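Local coordinates for bifunctional dTDP-4-dehydrorhamnose 3,5-epimerase/dTDP-4-dehydrorhamnose reductase (PDB 4QQR), which makes dTDP-beta-L-rhamnose, epimerising dTDP-4-keto-6-deoxyglucose at two sugar carbons and reducing the product with NADPH, at residues T182-A185 against R186-K189; E234-R237 against D238-P242; S285-F289 against V290-N294. One frame throughout, in Å; residues are numbered along the deposited sequence.

Interaction 1: residues T182-A185 against R186-K189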
# COMPACT_ATOMS: atom_id res chain seq x y z
N THR A 182 14.14 15.06 24.69
CA THR A 182 14.43 16.48 24.52
C THR A 182 13.29 17.28 23.86
O THR A 182 13.17 18.47 24.12
CB THR A 182 15.75 16.75 23.80
OG1 THR A 182 15.49 17.38 22.54
CG2 THR A 182 16.52 15.47 23.62
N LYS A 183 12.48 16.62 23.03
CA LYS A 183 11.25 17.24 22.54
C LYS A 183 10.44 17.67 23.75
O LYS A 183 10.23 18.86 23.98
CB LYS A 183 10.41 16.24 21.74
CG LYS A 183 10.90 15.95 20.33
CD LYS A 183 9.93 15.02 19.62
CE LYS A 183 10.33 14.79 18.18
NZ LYS A 183 9.26 14.03 17.45
N ILE A 184 10.00 16.68 24.51
CA ILE A 184 9.16 16.87 25.69
C ILE A 184 9.78 17.79 26.74
O ILE A 184 9.08 18.59 27.36
CB ILE A 184 8.81 15.52 26.30
CG1 ILE A 184 8.09 14.69 25.25
CG2 ILE A 184 7.95 15.66 27.52
CD1 ILE A 184 6.96 15.43 24.60
N ALA A 185 11.09 17.69 26.94
CA ALA A 185 11.78 18.58 27.87
C ALA A 185 11.83 20.03 27.37
O ALA A 185 12.04 20.97 28.15
CB ALA A 185 13.20 18.08 28.15
N ARG A 186 11.65 20.21 26.06
CA ARG A 186 11.74 21.54 25.47
C ARG A 186 10.37 22.16 25.29
O ARG A 186 10.24 23.31 24.88
CB ARG A 186 12.49 21.50 24.12
CG ARG A 186 13.86 22.17 24.16
CD ARG A 186 14.98 21.18 23.86
NE ARG A 186 15.32 21.11 22.44
CZ ARG A 186 16.56 20.96 21.97
NH1 ARG A 186 17.58 20.88 22.82
NH2 ARG A 186 16.79 20.90 20.67
N TYR A 187 9.33 21.40 25.61
CA TYR A 187 7.98 21.90 25.44
C TYR A 187 7.48 22.61 26.68
O TYR A 187 8.08 22.52 27.75
CB TYR A 187 7.05 20.77 24.99
CG TYR A 187 7.50 20.21 23.65
CD1 TYR A 187 8.24 21.00 22.76
CD2 TYR A 187 7.22 18.89 23.28
CE1 TYR A 187 8.67 20.51 21.55
CE2 TYR A 187 7.65 18.39 22.05
CZ TYR A 187 8.37 19.20 21.20
OH TYR A 187 8.81 18.73 19.99
N GLU A 188 6.39 23.36 26.52
CA GLU A 188 5.84 24.20 27.59
C GLU A 188 4.96 23.37 28.52
O GLU A 188 5.29 23.15 29.70
CB GLU A 188 5.05 25.36 26.97
CG GLU A 188 4.62 25.13 25.50
CD GLU A 188 3.16 24.70 25.34
OE1 GLU A 188 2.25 25.51 25.65
OE2 GLU A 188 2.90 23.56 24.88
N LYS A 189 3.83 22.92 27.98
CA LYS A 189 3.00 21.91 28.61
C LYS A 189 3.27 20.57 27.93
O LYS A 189 4.03 20.49 26.96
CB LYS A 189 1.52 22.28 28.49
CG LYS A 189 1.21 23.68 28.96
CD LYS A 189 -0.21 23.80 29.48
CE LYS A 189 -0.46 25.17 30.09
NZ LYS A 189 -0.50 26.21 29.03
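R186 and Y187 fold back along the last turn of helix 180-186, and K183 meets both through its backbone. The carbonyl oxygen of K183 accepts the amide of R186, with N 2.9 Å from O, an i to i+3 bond whose donor stands well above the carbonyl plane (56° out of it). That same peptide group lies against one face of the Y187 ring, its carbonyl carbon 3.3 Å above the ring plane toward the rim. With CG of Y187 anti to its own carbonyl carbon (chi1 -62°), the ring runs alongside the K183 side chain, and OH ends 3.4 Å from K183 CB. I184 comes in obliquely, its CD1 3.7 Å from Y187 CD2, while a weak bond joins Y187 N to I184 O. R186 bends in mid-chain and lies beside T182, whose OG1 sits 3.7 Å above the centre of the guanidinium plane. The K183 side chain, extended, lies about 7 Å from a bound zinc ion and touches R73. I184 packs on H229 and L233 and A185 on Y236, so helix 180-186 rests on helix 229-239 just before the chain enters short strand 189-190, parallel partner of 247-248.

Interaction 2: residues E234-R237 against D238-P242; sequences EMYR and DYIDP
E234 O accepts D238 N at 3.0 Å, a regular helical bond. M235 does the same for Y239, and here the acceptor has a second neighbour: M235 O lies in the plane of the Y239 ring, at its edge beside CD1. The side chain of M235 itself packs on I287 and F291 of the next helix. At Y236 the pattern changes. Besides a weak bond from Y239 N, its O receives two amides from opposite faces of the carbonyl plane, I240 N at 2.7 Å and D241 N at 3.2 Å, so the final turn widens from i to i+4 into an i to i+5 closure. Y236 starts away from the second segment, but with CG anti to the backbone N (chi1 -171°) its ring comes over I240 in a CH-pi contact: I240 CG1 is 3.4 Å from the centroid and 20° off the normal. The ring also meets F244 edge-to-face. R237 bends at chi3 and makes a two-nitrogen, side-on salt bridge with D238: NE meets OD1 at 2.6 Å from above the carboxylate plane, whereas NH2 reaches OD2 on the syn side at 3.3 Å. The carbonyl oxygen of R237 finds no amide at P242, whose nitrogen carries no hydrogen; the CA of P242 approaches it instead, at 3.1 Å. This is a helix C-terminus closed by an i to i+5 turn and followed by proline, at the surface of the RmlD-type reductase fold and away from its annotated sites.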
# COMPACT_ATOMS: atom_id res chain seq x y z
N GLU A 234 10.24 13.99 35.33
CA GLU A 234 10.71 13.89 36.71
C GLU A 234 12.14 13.35 36.72
O GLU A 234 12.99 13.86 37.43
CB GLU A 234 9.81 12.99 37.56
CG GLU A 234 8.43 13.54 37.85
CD GLU A 234 7.42 12.43 38.04
OE1 GLU A 234 6.21 12.74 38.11
OE2 GLU A 234 7.82 11.25 38.09
N MET A 235 12.39 12.33 35.91
CA MET A 235 13.74 11.80 35.76
C MET A 235 14.69 12.80 35.12
O MET A 235 15.87 12.84 35.44
CB MET A 235 13.73 10.50 34.96
CG MET A 235 12.92 9.40 35.60
SD MET A 235 13.08 7.88 34.66
CE MET A 235 11.95 6.83 35.56
N TYR A 236 14.18 13.60 34.19
CA TYR A 236 14.99 14.65 33.61
C TYR A 236 15.45 15.59 34.71
O TYR A 236 16.64 15.94 34.81
CB TYR A 236 14.18 15.44 32.58
CG TYR A 236 15.02 16.41 31.79
CD1 TYR A 236 15.86 15.95 30.77
CD2 TYR A 236 14.99 17.77 32.06
CE1 TYR A 236 16.63 16.82 30.05
CE2 TYR A 236 15.78 18.66 31.34
CZ TYR A 236 16.59 18.17 30.33
OH TYR A 236 17.38 19.04 29.60
N ARG A 237 14.49 15.98 35.55
CA ARG A 237 14.69 16.93 36.63
C ARG A 237 15.71 16.46 37.65
O ARG A 237 16.60 17.21 38.02
CB ARG A 237 13.36 17.23 37.33
CG ARG A 237 13.48 18.17 38.52
CD ARG A 237 12.31 17.98 39.47
NE ARG A 237 12.14 16.57 39.83
CZ ARG A 237 10.98 16.01 40.18
NH1 ARG A 237 9.88 16.74 40.22
NH2 ARG A 237 10.93 14.72 40.49
N ASP A 238 15.60 15.21 38.11
CA ASP A 238 16.46 14.77 39.20
C ASP A 238 17.82 14.36 38.70
O ASP A 238 18.79 14.28 39.46
CB ASP A 238 15.85 13.61 40.00
CG ASP A 238 14.46 13.91 40.51
OD1 ASP A 238 14.14 15.09 40.74
OD2 ASP A 238 13.69 12.93 40.65
N TYR A 239 17.91 14.09 37.40
CA TYR A 239 19.18 13.66 36.86
C TYR A 239 19.95 14.77 36.17
O TYR A 239 21.16 14.91 36.37
CB TYR A 239 19.02 12.45 35.94
CG TYR A 239 18.80 11.14 36.68
CD1 TYR A 239 17.52 10.74 37.05
CD2 TYR A 239 19.87 10.31 37.00
CE1 TYR A 239 17.32 9.54 37.72
CE2 TYR A 239 19.67 9.11 37.67
CZ TYR A 239 18.39 8.74 38.03
OH TYR A 239 18.17 7.56 38.69
N ILE A 240 19.27 15.58 35.37
CA ILE A 240 20.02 16.54 34.58
C ILE A 240 19.82 18.00 35.03
O ILE A 240 20.79 18.75 35.15
CB ILE A 240 19.85 16.32 33.03
CG1 ILE A 240 18.96 17.39 32.40
CG2 ILE A 240 19.37 14.89 32.71
CD1 ILE A 240 19.73 18.56 31.75
N ASP A 241 18.59 18.41 35.29
CA ASP A 241 18.36 19.79 35.71
C ASP A 241 17.32 19.86 36.82
O ASP A 241 16.12 19.83 36.54
CB ASP A 241 17.96 20.65 34.51
CG ASP A 241 17.87 22.13 34.86
OD1 ASP A 241 18.83 22.65 35.48
OD2 ASP A 241 16.85 22.76 34.52
N PRO A 242 17.78 19.95 38.09
CA PRO A 242 16.90 20.01 39.27
C PRO A 242 16.01 21.25 39.26
O PRO A 242 14.95 21.27 39.91
CB PRO A 242 17.89 20.05 40.44
CG PRO A 242 19.12 19.38 39.90
CD PRO A 242 19.20 19.82 38.47

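Interaction 3: residues S285-F289 against V290-N294; sequences SLIKF and VFEPN
L286 and F291 meet across a pi-type turn in the last part of helix 282-291, near the C-terminus of this Rossmann-type reductase. The carbonyl oxygen of L286 holds two amides, V290 N at 2.9 Å and F291 N at 3.0 Å; the second is the straighter bond, at 164°, and spans five residues. I287 O repeats the wide step, taking E292 N at 2.9 Å in the carbonyl plane. In keeping with the widened turn, F291 lies beside L286: with CG anti to its carbonyl carbon (chi1 -66°), the ring runs alongside the leucine, and CE2 comes within 4.0 Å of L286 CD2. I287 uses another branch: its side chain and that of E292 cross at a slant, I287 CG2 lying beside the carboxylate, 3.4 Å from E292 OE2, with the glutamate chain extended.

Around this first shell stand two other helices. I181 of helix 180-186 packs on V290 and F291, while M235 and Y239 of helix 229-239 cover I287, F291 and E292. With F291 cut back to an alanine, L286 CD2, M235 and I181 would probably border a gap where the ring now joins the three helices. Polar ties hold the two ends of the segment pair: S285 OG is hydrogen-bonded to E202 OE1, and N294 ND2 to S172 O. V290 is buried, its CB against L286 O and its side chain about 9 Å from that of W23, a residue of the probable NADPH site. P293 has no amide hydrogen to offer, although N294 N still reaches F291 O; the proline ring touches the turn, its CG 3.5 Å from F289 O and its CD close to K288 O.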
# COMPACT_ATOMS: atom_id res chain seq x y z
N SER A 285 15.71 0.80 31.86
CA SER A 285 16.50 1.03 30.65
C SER A 285 16.79 2.52 30.48
O SER A 285 17.90 2.90 30.11
CB SER A 285 15.79 0.47 29.42
OG SER A 285 16.58 0.60 28.25
N LEU A 286 15.78 3.35 30.75
CA LEU A 286 15.97 4.79 30.83
C LEU A 286 17.06 5.18 31.84
O LEU A 286 17.97 5.93 31.50
CB LEU A 286 14.66 5.49 31.20
CG LEU A 286 13.65 5.68 30.07
CD1 LEU A 286 12.28 5.98 30.62
CD2 LEU A 286 14.11 6.81 29.16
N ILE A 287 16.97 4.66 33.07
CA ILE A 287 17.97 4.96 34.10
C ILE A 287 19.38 4.58 33.67
O ILE A 287 20.30 5.39 33.74
CB ILE A 287 17.67 4.25 35.46
CG1 ILE A 287 16.45 4.87 36.15
CG2 ILE A 287 18.88 4.31 36.37
CD1 ILE A 287 16.44 6.39 36.11
N LYS A 288 19.53 3.35 33.20
CA LYS A 288 20.83 2.77 32.93
C LYS A 288 21.48 3.31 31.66
O LYS A 288 22.70 3.50 31.61
CB LYS A 288 20.73 1.25 32.88
CG LYS A 288 21.92 0.59 32.22
CD LYS A 288 21.73 -0.91 32.09
CE LYS A 288 23.04 -1.57 31.66
NZ LYS A 288 24.17 -1.16 32.57
N PHE A 289 20.68 3.55 30.63
CA PHE A 289 21.24 3.90 29.33
C PHE A 289 21.20 5.38 29.05
O PHE A 289 22.00 5.89 28.26
CB PHE A 289 20.52 3.17 28.20
CG PHE A 289 20.78 1.70 28.16
CD1 PHE A 289 21.92 1.21 27.52
CD2 PHE A 289 19.91 0.81 28.76
CE1 PHE A 289 22.16 -0.14 27.49
CE2 PHE A 289 20.15 -0.54 28.73
CZ PHE A 289 21.27 -1.02 28.09
N VAL A 290 20.25 6.07 29.67
CA VAL A 290 20.01 7.46 29.30
C VAL A 290 20.40 8.44 30.40
O VAL A 290 21.25 9.30 30.19
CB VAL A 290 18.56 7.69 28.83
CG1 VAL A 290 18.34 9.15 28.47
CG2 VAL A 290 18.25 6.80 27.63
N PHE A 291 19.80 8.29 31.58
CA PHE A 291 19.95 9.27 32.65
C PHE A 291 21.23 9.17 33.51
O PHE A 291 21.88 10.19 33.76
CB PHE A 291 18.70 9.28 33.53
CG PHE A 291 17.47 9.78 32.82
CD1 PHE A 291 17.38 11.10 32.39
CD2 PHE A 291 16.39 8.93 32.58
CE1 PHE A 291 16.24 11.56 31.74
CE2 PHE A 291 15.25 9.39 31.93
CZ PHE A 291 15.18 10.71 31.51
N GLU A 292 21.58 7.98 33.98
CA GLU A 292 22.81 7.80 34.77
C GLU A 292 24.12 8.20 34.07
O GLU A 292 24.99 8.81 34.70
CB GLU A 292 22.92 6.39 35.35
CG GLU A 292 22.17 6.21 36.65
CD GLU A 292 22.28 4.79 37.19
OE1 GLU A 292 22.93 3.96 36.51
OE2 GLU A 292 21.72 4.49 38.27
N PRO A 293 24.29 7.86 32.78
CA PRO A 293 25.54 8.34 32.15
C PRO A 293 25.40 9.77 31.61
O PRO A 293 26.11 10.17 30.70
CB PRO A 293 25.75 7.35 31.00
CG PRO A 293 24.36 6.93 30.61
CD PRO A 293 23.53 6.96 31.89
N ASN A 294 24.47 10.52 32.18
CA ASN A 294 24.32 11.92 31.86
C ASN A 294 24.19 12.83 33.10
O ASN A 294 23.77 13.98 32.98
CB ASN A 294 23.14 12.12 30.91
CG ASN A 294 23.55 12.07 29.45
OD1 ASN A 294 24.71 11.84 29.13
ND2 ASN A 294 22.59 12.29 28.55

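In the fold
All three interactions are endings of helices, and they lie on three neighbouring helices of which the middle one, 229-239, touches both others: A185 CB of interaction 1 reaches Y236 CZ at 4.0 Å, and M235 CB of interaction 2 meets F291 CE2 of interaction 3 at 3.6 Å. Interactions 1 and 3 do not touch, their nearest atoms being about 8 Å apart. Interaction 2 lies at the surface and carries the salt bridge; the other two are partly buried, interaction 3 with the most buried residues and mainly apolar side-chain contacts. Backbone endings differ too: interaction 1 finishes with i to i+3 bonds, one of them weak, whereas interactions 2 and 3 both widen to i to i+5.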